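Local coordinates for acetyltransferase (Klebsiella pneumoniae, PDB 5XUN), which probably transfers the acetyl group of acetyl-CoA to glycyl-tRNA(Gly), acting as the toxin of a type II toxin-antitoxin pair, at residues 9-14 and 36-40; 27-31 and 95-99; 145-150 and 160-164. The protein carries 1 engineered substitution. One frame throughout, in Å; residues are numbered along the deposited sequence.

Contact 1 of 3, residues 9-14 and 36-40; sequences MIADAF and LKRQH
Ile10, in the loop that leaves strand 6-9 of this GNAT fold, lies over one face of the His40 imidazole on helix 36-41. Its CG1 sits 3.6 Å from the ring centroid, 11° off the normal, a CH-pi contact. CG1 is wedged beside both N and C of its own backbone (chi1 58°), and the extended chi2 carries CD1 onward along the ring to His40 CG at 3.5 Å and to Leu36 CG at 4.0 Å. Met9 meets the same ring at its edge, with CG 3.8 Å from His40 CE1 and SD beside it, while His40 ND1 is hydrogen-bonded to the backbone N of Gly47 on strand 46-51. The imidazole is therefore held by a polar bond and by carbon on one face and one edge.

The other half is looser and opens toward solvent at Asp12. Phe14 and Lys37 run antiparallel alongside one another, and Lys37 CB stands over one face of the phenyl ring, 4.3 Å from its centroid. Leu36 CD2 reaches Phe14 CE1 at 4.1 Å. Asp12 is exposed, its OD1 4.7 Å from Lys37 NZ, and that ammonium has a salt-bridge partner in Asp41. Across the contact it is the Asp12 backbone that takes the ammonium: Lys37 NZ donates to Asp12 O at 2.6 Å, tilted 21° from the carbonyl plane.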
loop_
_atom_site.group_PDB
_atom_site.type_symbol
_atom_site.label_atom_id
_atom_site.label_comp_id
_atom_site.label_asym_id
_atom_site.label_seq_id
_atom_site.Cartn_x
_atom_site.Cartn_y
_atom_site.Cartn_z
ATOM N N MET B 9 5.529 10.436 12.835
ATOM C CA MET B 9 5.397 10.891 11.458
ATOM C C MET B 9 5.870 12.335 11.374
ATOM O O MET B 9 5.642 13.127 12.294
ATOM C CB MET B 9 3.943 10.781 10.987
ATOM C CG MET B 9 3.674 11.440 9.631
ATOM S SD MET B 9 2.055 11.013 8.962
ATOM C CE MET B 9 2.208 9.229 9.030
ATOM N N ILE B 10 6.566 12.674 10.288
ATOM C CA ILE B 10 7.122 14.021 10.190
ATOM C C ILE B 10 5.989 15.034 10.218
ATOM O O ILE B 10 4.985 14.898 9.507
ATOM C CB ILE B 10 8.002 14.167 8.939
ATOM C CG1 ILE B 10 7.218 13.849 7.670
ATOM C CG2 ILE B 10 9.229 13.261 9.067
ATOM C CD1 ILE B 10 7.977 14.164 6.395
ATOM N N ALA B 11 6.139 16.044 11.070
ATOM C CA ALA B 11 5.085 17.019 11.295
ATOM C C ALA B 11 4.902 17.919 10.077
ATOM O O ALA B 11 5.822 18.116 9.275
ATOM C CB ALA B 11 5.397 17.860 12.533
ATOM N N ASP B 12 3.685 18.459 9.946
ATOM C CA ASP B 12 3.349 19.295 8.794
ATOM C C ASP B 12 4.295 20.477 8.658
ATOM O O ASP B 12 4.724 20.806 7.546
ATOM C CB ASP B 12 1.914 19.807 8.916
ATOM C CG ASP B 12 0.892 18.712 8.781
ATOM O OD1 ASP B 12 1.153 17.754 8.026
ATOM O OD2 ASP B 12 -0.165 18.807 9.441
ATOM N N ALA B 13 4.674 21.098 9.777
ATOM C CA ALA B 13 5.553 22.256 9.693
ATOM C C ALA B 13 6.990 21.875 9.390
ATOM O O ALA B 13 7.730 22.702 8.847
ATOM C CB ALA B 13 5.505 23.063 10.990
ATOM N N PHE B 14 7.378 20.633 9.676
ATOM C CA PHE B 14 8.751 20.171 9.489
ATOM C C PHE B 14 9.720 21.123 10.188
ATOM O O PHE B 14 10.716 21.582 9.625
ATOM C CB PHE B 14 9.091 20.016 8.009
ATOM C CG PHE B 14 10.206 19.047 7.747
ATOM C CD1 PHE B 14 9.987 17.681 7.833
ATOM C CD2 PHE B 14 11.477 19.499 7.441
ATOM C CE1 PHE B 14 11.014 16.784 7.601
ATOM C CE2 PHE B 14 12.508 18.608 7.209
ATOM C CZ PHE B 14 12.277 17.249 7.292
ATOM N N LEU B 36 12.613 14.880 1.320
ATOM C CA LEU B 36 11.744 14.118 2.209
ATOM C C LEU B 36 10.373 14.764 2.325
ATOM O O LEU B 36 9.346 14.145 2.023
ATOM C CB LEU B 36 12.377 13.992 3.594
ATOM C CG LEU B 36 11.468 13.278 4.601
ATOM C CD1 LEU B 36 11.165 11.874 4.110
ATOM C CD2 LEU B 36 12.112 13.241 5.967
ATOM N N LYS B 37 10.349 16.036 2.717
ATOM C CA LYS B 37 9.092 16.702 3.015
ATOM C C LYS B 37 8.245 16.881 1.763
ATOM O O LYS B 37 7.018 16.730 1.811
ATOM C CB LYS B 37 9.387 18.045 3.676
ATOM C CG LYS B 37 8.218 18.981 3.765
ATOM C CD LYS B 37 7.229 18.556 4.808
ATOM C CE LYS B 37 6.190 19.649 4.981
ATOM N NZ LYS B 37 4.917 19.134 5.566
ATOM N N ARG B 38 8.875 17.186 0.629
ATOM C CA ARG B 38 8.100 17.427 -0.581
ATOM C C ARG B 38 7.478 16.142 -1.107
ATOM O O ARG B 38 6.346 16.151 -1.602
ATOM C CB ARG B 38 8.967 18.069 -1.663
ATOM C CG ARG B 38 8.209 18.251 -2.980
ATOM C CD ARG B 38 9.030 18.956 -4.038
ATOM N NE ARG B 38 10.310 18.298 -4.282
ATOM C CZ ARG B 38 11.466 18.695 -3.759
ATOM N NH1 ARG B 38 12.572 18.030 -4.043
ATOM N NH2 ARG B 38 11.517 19.747 -2.945
ATOM N N GLN B 39 8.212 15.033 -1.042
ATOM C CA GLN B 39 7.643 13.773 -1.508
ATOM C C GLN B 39 6.607 13.231 -0.526
ATOM O O GLN B 39 5.666 12.550 -0.942
ATOM C CB GLN B 39 8.760 12.763 -1.773
ATOM C CG GLN B 39 9.646 13.188 -2.931
ATOM C CD GLN B 39 10.701 12.163 -3.316
ATOM O OE1 GLN B 39 10.637 10.997 -2.926
ATOM N NE2 GLN B 39 11.685 12.606 -4.087
ATOM N N HIS B 40 6.780 13.509 0.769
ATOM C CA HIS B 40 5.752 13.222 1.768
ATOM C C HIS B 40 4.451 13.971 1.465
ATOM O O HIS B 40 3.369 13.375 1.442
ATOM C CB HIS B 40 6.295 13.588 3.150
ATOM C CG HIS B 40 5.308 13.473 4.274
ATOM N ND1 HIS B 40 5.195 12.342 5.053
ATOM C CD2 HIS B 40 4.450 14.379 4.804
ATOM C CE1 HIS B 40 4.293 12.543 5.996
ATOM N NE2 HIS B 40 3.821 13.771 5.866
#

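Contact 2 of 3, residues 27-31 and 95-99; sequences ALNTF and GRLAI. With ACO (acetyl coenzyme *a), chain E.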
loop_
_atom_site.group_PDB
_atom_site.type_symbol
_atom_site.label_atom_id
_atom_site.label_comp_id
_atom_site.label_asym_id
_atom_site.label_seq_id
_atom_site.Cartn_x
_atom_site.Cartn_y
_atom_site.Cartn_z
ATOM N N ALA B 27 23.752 10.303 0.047
ATOM C CA ALA B 27 22.490 10.322 -0.681
ATOM C C ALA B 27 21.314 10.477 0.272
ATOM O O ALA B 27 20.390 11.256 0.009
ATOM C CB ALA B 27 22.349 9.052 -1.518
ATOM N N LEU B 28 21.349 9.769 1.399
ATOM C CA LEU B 28 20.276 9.842 2.378
ATOM C C LEU B 28 20.335 11.113 3.206
ATOM O O LEU B 28 19.298 11.543 3.726
ATOM C CB LEU B 28 20.321 8.613 3.286
ATOM C CG LEU B 28 20.218 7.302 2.489
ATOM C CD1 LEU B 28 20.055 6.094 3.398
ATOM C CD2 LEU B 28 19.103 7.360 1.459
ATOM N N ASN B 29 21.521 11.716 3.348
ATOM C CA ASN B 29 21.597 13.029 3.978
ATOM C C ASN B 29 20.995 14.084 3.068
ATOM O O ASN B 29 20.242 14.955 3.520
ATOM C CB ASN B 29 23.048 13.390 4.298
ATOM C CG ASN B 29 23.713 12.396 5.221
ATOM O OD1 ASN B 29 23.109 11.915 6.178
ATOM N ND2 ASN B 29 24.972 12.082 4.937
ATOM N N THR B 30 21.336 14.030 1.782
ATOM C CA THR B 30 20.755 14.960 0.829
ATOM C C THR B 30 19.244 14.760 0.728
ATOM O O THR B 30 18.484 15.733 0.642
ATOM C CB THR B 30 21.433 14.786 -0.532
ATOM O OG1 THR B 30 22.820 15.129 -0.420
ATOM C CG2 THR B 30 20.797 15.675 -1.573
ATOM N N PHE B 31 18.785 13.504 0.780
ATOM C CA PHE B 31 17.353 13.261 0.635
ATOM C C PHE B 31 16.582 13.879 1.791
ATOM O O PHE B 31 15.531 14.492 1.584
ATOM C CB PHE B 31 17.055 11.766 0.534
ATOM C CG PHE B 31 15.607 11.475 0.262
ATOM C CD1 PHE B 31 14.690 11.393 1.304
ATOM C CD2 PHE B 31 15.157 11.317 -1.033
ATOM C CE1 PHE B 31 13.345 11.144 1.052
ATOM C CE2 PHE B 31 13.811 11.075 -1.290
ATOM C CZ PHE B 31 12.909 10.985 -0.242
ATOM N N GLY B 95 11.620 2.698 1.504
ATOM C CA GLY B 95 12.436 3.384 0.518
ATOM C C GLY B 95 13.787 3.788 1.071
ATOM O O GLY B 95 14.803 3.688 0.381
ATOM N N ARG B 96 13.816 4.216 2.331
ATOM C CA ARG B 96 14.991 4.775 2.973
ATOM C C ARG B 96 14.885 4.575 4.471
ATOM O O ARG B 96 13.794 4.646 5.045
ATOM C CB ARG B 96 15.123 6.275 2.716
ATOM C CG ARG B 96 15.577 6.622 1.346
ATOM C CD ARG B 96 15.088 7.988 0.987
ATOM N NE ARG B 96 15.045 8.104 -0.457
ATOM C CZ ARG B 96 13.996 7.765 -1.187
ATOM N NH1 ARG B 96 12.902 7.293 -0.596
ATOM N NH2 ARG B 96 14.044 7.899 -2.500
ATOM N N LEU B 97 16.041 4.385 5.100
ATOM C CA LEU B 97 16.160 4.345 6.547
ATOM C C LEU B 97 17.556 4.841 6.895
ATOM O O LEU B 97 18.532 4.411 6.276
ATOM C CB LEU B 97 15.942 2.929 7.085
ATOM C CG LEU B 97 16.329 2.750 8.553
ATOM C CD1 LEU B 97 15.192 3.214 9.416
ATOM C CD2 LEU B 97 16.704 1.311 8.874
ATOM N N ALA B 98 17.651 5.754 7.858
ATOM C CA ALA B 98 18.940 6.335 8.201
ATOM C C ALA B 98 18.922 6.801 9.646
ATOM O O ALA B 98 17.917 7.334 10.124
ATOM C CB ALA B 98 19.297 7.508 7.275
ATOM N N ILE B 99 20.042 6.585 10.332
ATOM C CA ILE B 99 20.270 7.036 11.700
ATOM C C ILE B 99 21.490 7.948 11.693
ATOM O O ILE B 99 22.473 7.667 11.002
ATOM C CB ILE B 99 20.482 5.847 12.663
ATOM C CG1 ILE B 99 19.239 4.961 12.722
ATOM C CG2 ILE B 99 20.848 6.333 14.055
ATOM C CD1 ILE B 99 18.111 5.557 13.542
HETATM N N1A ACO E . 19.499 -3.358 20.718
HETATM C C2A ACO E . 20.057 -3.776 19.561
HETATM N N3A ACO E . 21.335 -3.533 19.207
HETATM C C4A ACO E . 22.161 -2.828 20.023
HETATM C C5A ACO E . 21.619 -2.338 21.307
HETATM C C6A ACO E . 20.205 -2.646 21.625
HETATM N N6A ACO E . 19.651 -2.223 22.788
HETATM N N7A ACO E . 22.610 -1.680 21.927
HETATM C C8A ACO E . 23.686 -1.739 21.112
HETATM N N9A ACO E . 23.442 -2.432 19.987
HETATM C C1B ACO E . 24.446 -2.637 18.901
HETATM C C2B ACO E . 24.740 -4.095 18.567
HETATM O O2B ACO E . 25.973 -4.513 19.170
HETATM C C3B ACO E . 24.838 -4.125 17.053
HETATM O O3B ACO E . 26.202 -3.995 16.658
HETATM P P3B ACO E . 26.800 -4.734 15.355
HETATM O O7A ACO E . 27.101 -6.137 15.826
HETATM O O8A ACO E . 25.687 -4.656 14.336
HETATM O O9A ACO E . 28.018 -3.909 15.003
HETATM C C4B ACO E . 24.109 -2.873 16.584
HETATM O O4B ACO E . 23.972 -2.003 17.709
HETATM C C5B ACO E . 22.722 -3.138 16.008
HETATM O O5B ACO E . 22.476 -2.178 14.982
HETATM P P1A ACO E . 21.657 -0.818 15.263
HETATM O O1A ACO E . 22.361 -0.025 16.333
HETATM O O2A ACO E . 20.190 -1.120 15.413
HETATM O O3A ACO E . 21.860 -0.100 13.846
HETATM P P2A ACO E . 22.277 1.445 13.707
HETATM O O4A ACO E . 21.589 2.265 14.766
HETATM O O5A ACO E . 23.774 1.541 13.535
HETATM O O6A ACO E . 21.580 1.741 12.289
HETATM C CBP ACO E . 21.780 1.864 9.930
HETATM C CCP ACO E . 21.977 0.981 11.150
HETATM C CDP ACO E . 20.391 2.484 9.958
HETATM C CEP ACO E . 21.965 1.036 8.667
HETATM C CAP ACO E . 22.874 2.920 10.034
HETATM O OAP ACO E . 24.141 2.257 9.925
HETATM C C9P ACO E . 22.781 3.958 8.957
HETATM O O9P ACO E . 22.054 4.935 9.076
HETATM N N8P ACO E . 23.554 3.739 7.903
HETATM C C7P ACO E . 23.840 4.767 6.928
HETATM C C6P ACO E . 22.703 4.930 5.929
HETATM C C5P ACO E . 22.242 3.562 5.498
HETATM O O5P ACO E . 22.991 2.817 4.885
HETATM N N4P ACO E . 20.995 3.243 5.838
HETATM C C3P ACO E . 20.447 1.926 5.588
HETATM C C2P ACO E . 20.074 1.717 4.129
HETATM S S1P ACO E . 18.319 1.791 3.990
HETATM C C ACO E . 18.195 0.951 2.571
HETATM O O ACO E . 19.173 0.328 2.205
HETATM C CH3 ACO E . 16.902 0.996 1.808
#
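This is a buried helix-on-sheet contact at the acetyl-CoA site of the GNAT fold: helix 26-34 lies across strand 88-99, where Leu28 meets Arg96 and Ala98, and Phe31 meets Arg96. The axes of the two short segments run nearly perpendicular, at 99°, and approach to 9.3 Å. Phe31 and Arg96 form the flat part of the interface. The guanidinium is stacked on the phenyl ring with the planes 14° apart and Arg96 CZ 3.7 Å from the ring centroid, a cation-pi contact. Arg96 NE stands over the centre of the ring, and Arg96 CD adds a CH-pi contact at 3.5 Å from the same centroid. The chain, extended from CG to NE, thus lays both its last methylene and its charged group on one face. The first torsion of Phe31, with CG anti to N, swings the ring toward the strand, where Arg96 lies along one face. The terminal nitrogens have weak hydrogen bonds beyond the stack, NH1 to Thr64 and NH2 to Tyr86 of the second subunit, so the dimer partner also borders this pair.

Leu28 works between protein and cofactor. Its CD2 packs on Arg96 CG at 3.6 Å, whereas its CD1 touches Ala98 CB. On the cofactor side, Leu28 CD1 lies 3.8 Å from ACO C6P of the pantetheine arm. The strand binds that arm through its backbone in the manner of GNAT enzymes, in which the pantetheine continues the sheet beside this strand. Leu97 O accepts from ACO N4P at 2.8 Å, with a bent N-H...O angle of 136°. Two residues on, Ile99 N donates almost straight to ACO O9P at 2.9 Å.

Contact 3 of 3, residues 145-150 and 160-164; sequences FLRLGF and LLFYP. Engineered in segment 145-150: Phe145 (natural residue Tyr). With ACO (acetyl coenzyme *a), chain E.
Phe150 and Tyr163 meet as a T-shaped pair where the loop after helix 139-147 passes strand 160-164 of the GNAT sheet. The edge of Tyr163 is turned toward the face of Phe150, with the planes at 60° and the centroids 5.3 Å apart. Tyr163 CB lies over that same face, 3.9 Å from the centroid, so the tyrosine contributes both its methylene and its ring edge. On the opposite face of Phe150 stands CD1 of Phe145, an engineered residue (Tyr in the natural sequence), and the phenyl ring is held between the two. Tyr163 CG is directed away from its own backbone N (chi1 -161°), which carries the ring out over the turn; there its edge faces Leu148 O, 3.7 Å from CE2.

Further toward the start of the strand, Leu161 spreads its two methyls against the helix. CD1 presses on Phe145 CB at 3.5 Å, and CD2 touches Leu146 CD2 at 4.0 Å, the two leucines crossing at about a right angle. The helix ends in a Schellman motif at Gly149, whose positive phi (106°) swings the chain round so that Phe150 comes to lie against the strand. Phe150 N returns to Phe145 O and Gly149 N to Leu146 O, closing the last turn. Met117 of helix 108-126 packs on both Phe150 and Tyr163.

The contact also borders the cofactor: the edge of the Phe145 ring faces the acetyl carbon C of acetyl-CoA, and Arg147 NH1 lies 3.0 Å from O8A of its 3'-phosphate. With no hydrogen bond joining the two segments, apolar and aromatic contacts, with a CA-H...O contact from Phe150 CA to Phe162 O, join this helix end to the strand, while the exposed arginine probably steadies the phosphate by its charge.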
loop_
_atom_site.group_PDB
_atom_site.type_symbol
_atom_site.label_atom_id
_atom_site.label_comp_id
_atom_site.label_asym_id
_atom_site.label_seq_id
_atom_site.Cartn_x
_atom_site.Cartn_y
_atom_site.Cartn_z
ATOM N N PHE B 145 19.785 -5.865 7.511
ATOM C CA PHE B 145 18.428 -6.374 7.336
ATOM C C PHE B 145 18.383 -7.890 7.477
ATOM O O PHE B 145 17.436 -8.436 8.056
ATOM C CB PHE B 145 17.864 -5.929 5.984
ATOM C CG PHE B 145 17.487 -4.467 5.934
ATOM C CD1 PHE B 145 16.495 -3.966 6.767
ATOM C CD2 PHE B 145 18.115 -3.599 5.056
ATOM C CE1 PHE B 145 16.141 -2.636 6.735
ATOM C CE2 PHE B 145 17.763 -2.262 5.017
ATOM C CZ PHE B 145 16.772 -1.780 5.861
ATOM N N LEU B 146 19.407 -8.586 6.973
ATOM C CA LEU B 146 19.464 -10.038 7.117
ATOM C C LEU B 146 19.453 -10.454 8.581
ATOM O O LEU B 146 18.808 -11.444 8.944
ATOM C CB LEU B 146 20.705 -10.585 6.414
ATOM C CG LEU B 146 20.660 -10.502 4.886
ATOM C CD1 LEU B 146 21.966 -10.974 4.273
ATOM C CD2 LEU B 146 19.499 -11.318 4.338
ATOM N N ARG B 147 20.147 -9.704 9.438
ATOM C CA ARG B 147 20.204 -10.065 10.850
ATOM C C ARG B 147 18.859 -9.870 11.533
ATOM O O ARG B 147 18.533 -10.599 12.478
ATOM C CB ARG B 147 21.283 -9.249 11.560
ATOM C CG ARG B 147 22.112 -10.066 12.533
ATOM C CD ARG B 147 23.118 -9.214 13.303
ATOM N NE ARG B 147 23.660 -8.111 12.512
ATOM C CZ ARG B 147 23.566 -6.830 12.859
ATOM N NH1 ARG B 147 24.080 -5.880 12.085
ATOM N NH2 ARG B 147 22.956 -6.498 13.988
ATOM N N LEU B 148 18.073 -8.897 11.076
ATOM C CA LEU B 148 16.726 -8.682 11.587
ATOM C C LEU B 148 15.726 -9.704 11.067
ATOM O O LEU B 148 14.566 -9.682 11.491
ATOM C CB LEU B 148 16.258 -7.265 11.235
ATOM C CG LEU B 148 17.103 -6.179 11.894
ATOM C CD1 LEU B 148 16.708 -4.794 11.417
ATOM C CD2 LEU B 148 16.935 -6.291 13.402
ATOM N N GLY B 149 16.140 -10.584 10.165
ATOM C CA GLY B 149 15.297 -11.658 9.697
ATOM C C GLY B 149 14.742 -11.488 8.308
ATOM O O GLY B 149 13.927 -12.315 7.885
ATOM N N PHE B 150 15.161 -10.464 7.574
ATOM C CA PHE B 150 14.678 -10.329 6.212
ATOM C C PHE B 150 15.170 -11.510 5.386
ATOM O O PHE B 150 16.209 -12.106 5.673
ATOM C CB PHE B 150 15.155 -9.019 5.589
ATOM C CG PHE B 150 14.402 -7.796 6.058
ATOM C CD1 PHE B 150 14.536 -7.339 7.357
ATOM C CD2 PHE B 150 13.579 -7.094 5.191
ATOM C CE1 PHE B 150 13.859 -6.213 7.792
ATOM C CE2 PHE B 150 12.899 -5.964 5.619
ATOM C CZ PHE B 150 13.039 -5.521 6.918
ATOM N N LEU B 160 17.907 -7.246 -2.996
ATOM C CA LEU B 160 16.467 -7.223 -2.786
ATOM C C LEU B 160 16.121 -8.163 -1.641
ATOM O O LEU B 160 16.412 -9.361 -1.704
ATOM C CB LEU B 160 15.732 -7.623 -4.063
ATOM C CG LEU B 160 16.188 -6.915 -5.343
ATOM C CD1 LEU B 160 15.404 -7.412 -6.545
ATOM C CD2 LEU B 160 16.082 -5.406 -5.213
ATOM N N LEU B 161 15.514 -7.616 -0.592
ATOM C CA LEU B 161 15.139 -8.369 0.593
ATOM C C LEU B 161 13.654 -8.159 0.862
ATOM O O LEU B 161 13.011 -7.274 0.287
ATOM C CB LEU B 161 15.972 -7.960 1.817
ATOM C CG LEU B 161 17.493 -7.977 1.619
ATOM C CD1 LEU B 161 18.195 -7.474 2.865
ATOM C CD2 LEU B 161 17.975 -9.373 1.248
ATOM N N PHE B 162 13.109 -8.984 1.750
ATOM C CA PHE B 162 11.667 -9.051 1.919
ATOM C C PHE B 162 11.366 -9.570 3.312
ATOM O O PHE B 162 12.029 -10.490 3.791
ATOM C CB PHE B 162 11.049 -9.966 0.853
ATOM C CG PHE B 162 9.562 -10.136 0.971
ATOM C CD1 PHE B 162 8.701 -9.091 0.671
ATOM C CD2 PHE B 162 9.022 -11.353 1.375
ATOM C CE1 PHE B 162 7.332 -9.257 0.767
ATOM C CE2 PHE B 162 7.656 -11.522 1.476
ATOM C CZ PHE B 162 6.809 -10.470 1.177
ATOM N N TYR B 163 10.369 -8.982 3.954
ATOM C CA TYR B 163 9.900 -9.468 5.247
ATOM C C TYR B 163 8.402 -9.717 5.138
ATOM O O TYR B 163 7.626 -8.753 4.986
ATOM C CB TYR B 163 10.220 -8.468 6.354
ATOM C CG TYR B 163 10.195 -9.062 7.747
ATOM C CD1 TYR B 163 8.998 -9.211 8.433
ATOM C CD2 TYR B 163 11.369 -9.455 8.382
ATOM C CE1 TYR B 163 8.963 -9.739 9.708
ATOM C CE2 TYR B 163 11.347 -9.988 9.664
ATOM C CZ TYR B 163 10.142 -10.125 10.323
ATOM O OH TYR B 163 10.102 -10.648 11.598
ATOM N N PRO B 164 7.949 -10.972 5.206
ATOM C CA PRO B 164 6.536 -11.265 4.919
ATOM C C PRO B 164 5.595 -10.773 6.009
ATOM O O PRO B 164 5.900 -10.826 7.203
ATOM C CB PRO B 164 6.494 -12.794 4.800
ATOM C CG PRO B 164 7.768 -13.298 5.360
ATOM C CD PRO B 164 8.744 -12.175 5.508
HETATM N N1A ACO E . 19.499 -3.358 20.718
HETATM C C2A ACO E . 20.057 -3.776 19.561
HETATM N N3A ACO E . 21.335 -3.533 19.207
HETATM C C4A ACO E . 22.161 -2.828 20.023
HETATM C C5A ACO E . 21.619 -2.338 21.307
HETATM C C6A ACO E . 20.205 -2.646 21.625
HETATM N N6A ACO E . 19.651 -2.223 22.788
HETATM N N7A ACO E . 22.610 -1.680 21.927
HETATM C C8A ACO E . 23.686 -1.739 21.112
HETATM N N9A ACO E . 23.442 -2.432 19.987
HETATM C C1B ACO E . 24.446 -2.637 18.901
HETATM C C2B ACO E . 24.740 -4.095 18.567
HETATM O O2B ACO E . 25.973 -4.513 19.170
HETATM C C3B ACO E . 24.838 -4.125 17.053
HETATM O O3B ACO E . 26.202 -3.995 16.658
HETATM P P3B ACO E . 26.800 -4.734 15.355
HETATM O O7A ACO E . 27.101 -6.137 15.826
HETATM O O8A ACO E . 25.687 -4.656 14.336
HETATM O O9A ACO E . 28.018 -3.909 15.003
HETATM C C4B ACO E . 24.109 -2.873 16.584
HETATM O O4B ACO E . 23.972 -2.003 17.709
HETATM C C5B ACO E . 22.722 -3.138 16.008
HETATM O O5B ACO E . 22.476 -2.178 14.982
HETATM P P1A ACO E . 21.657 -0.818 15.263
HETATM O O1A ACO E . 22.361 -0.025 16.333
HETATM O O2A ACO E . 20.190 -1.120 15.413
HETATM O O3A ACO E . 21.860 -0.100 13.846
HETATM P P2A ACO E . 22.277 1.445 13.707
HETATM O O4A ACO E . 21.589 2.265 14.766
HETATM O O5A ACO E . 23.774 1.541 13.535
HETATM O O6A ACO E . 21.580 1.741 12.289
HETATM C CBP ACO E . 21.780 1.864 9.930
HETATM C CCP ACO E . 21.977 0.981 11.150
HETATM C CDP ACO E . 20.391 2.484 9.958
HETATM C CEP ACO E . 21.965 1.036 8.667
HETATM C CAP ACO E . 22.874 2.920 10.034
HETATM O OAP ACO E . 24.141 2.257 9.925
HETATM C C9P ACO E . 22.781 3.958 8.957
HETATM O O9P ACO E . 22.054 4.935 9.076
HETATM N N8P ACO E . 23.554 3.739 7.903
HETATM C C7P ACO E . 23.840 4.767 6.928
HETATM C C6P ACO E . 22.703 4.930 5.929
HETATM C C5P ACO E . 22.242 3.562 5.498
HETATM O O5P ACO E . 22.991 2.817 4.885
HETATM N N4P ACO E . 20.995 3.243 5.838
HETATM C C3P ACO E . 20.447 1.926 5.588
HETATM C C2P ACO E . 20.074 1.717 4.129
HETATM S S1P ACO E . 18.319 1.791 3.990
HETATM C C ACO E . 18.195 0.951 2.571
HETATM O O ACO E . 19.173 0.328 2.205
HETATM C CH3 ACO E . 16.902 0.996 1.808
#

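In the fold
From the N terminus, strand 6-9 runs into the loop of contact 1, which closes when helix 36-41 returns to it. Helix 26-34 leaves from within that loop and reaches strand 88-99 in contact 2, so the two contacts cross along the chain; they also touch, through a probable hydrogen bond from Leu36 N to Phe31 O, and both border the second subunit. Contact 3 follows in series, a short closure between helix 139-147 and strand 160-164. It lies across the chain's centre from contact 1, their centres about 27 Å apart. Contacts 2 and 3 reach the same sheet and both touch acetyl-CoA, contact 2 along the pantetheine arm, contact 3 at the acetyl group and the 3'-phosphate.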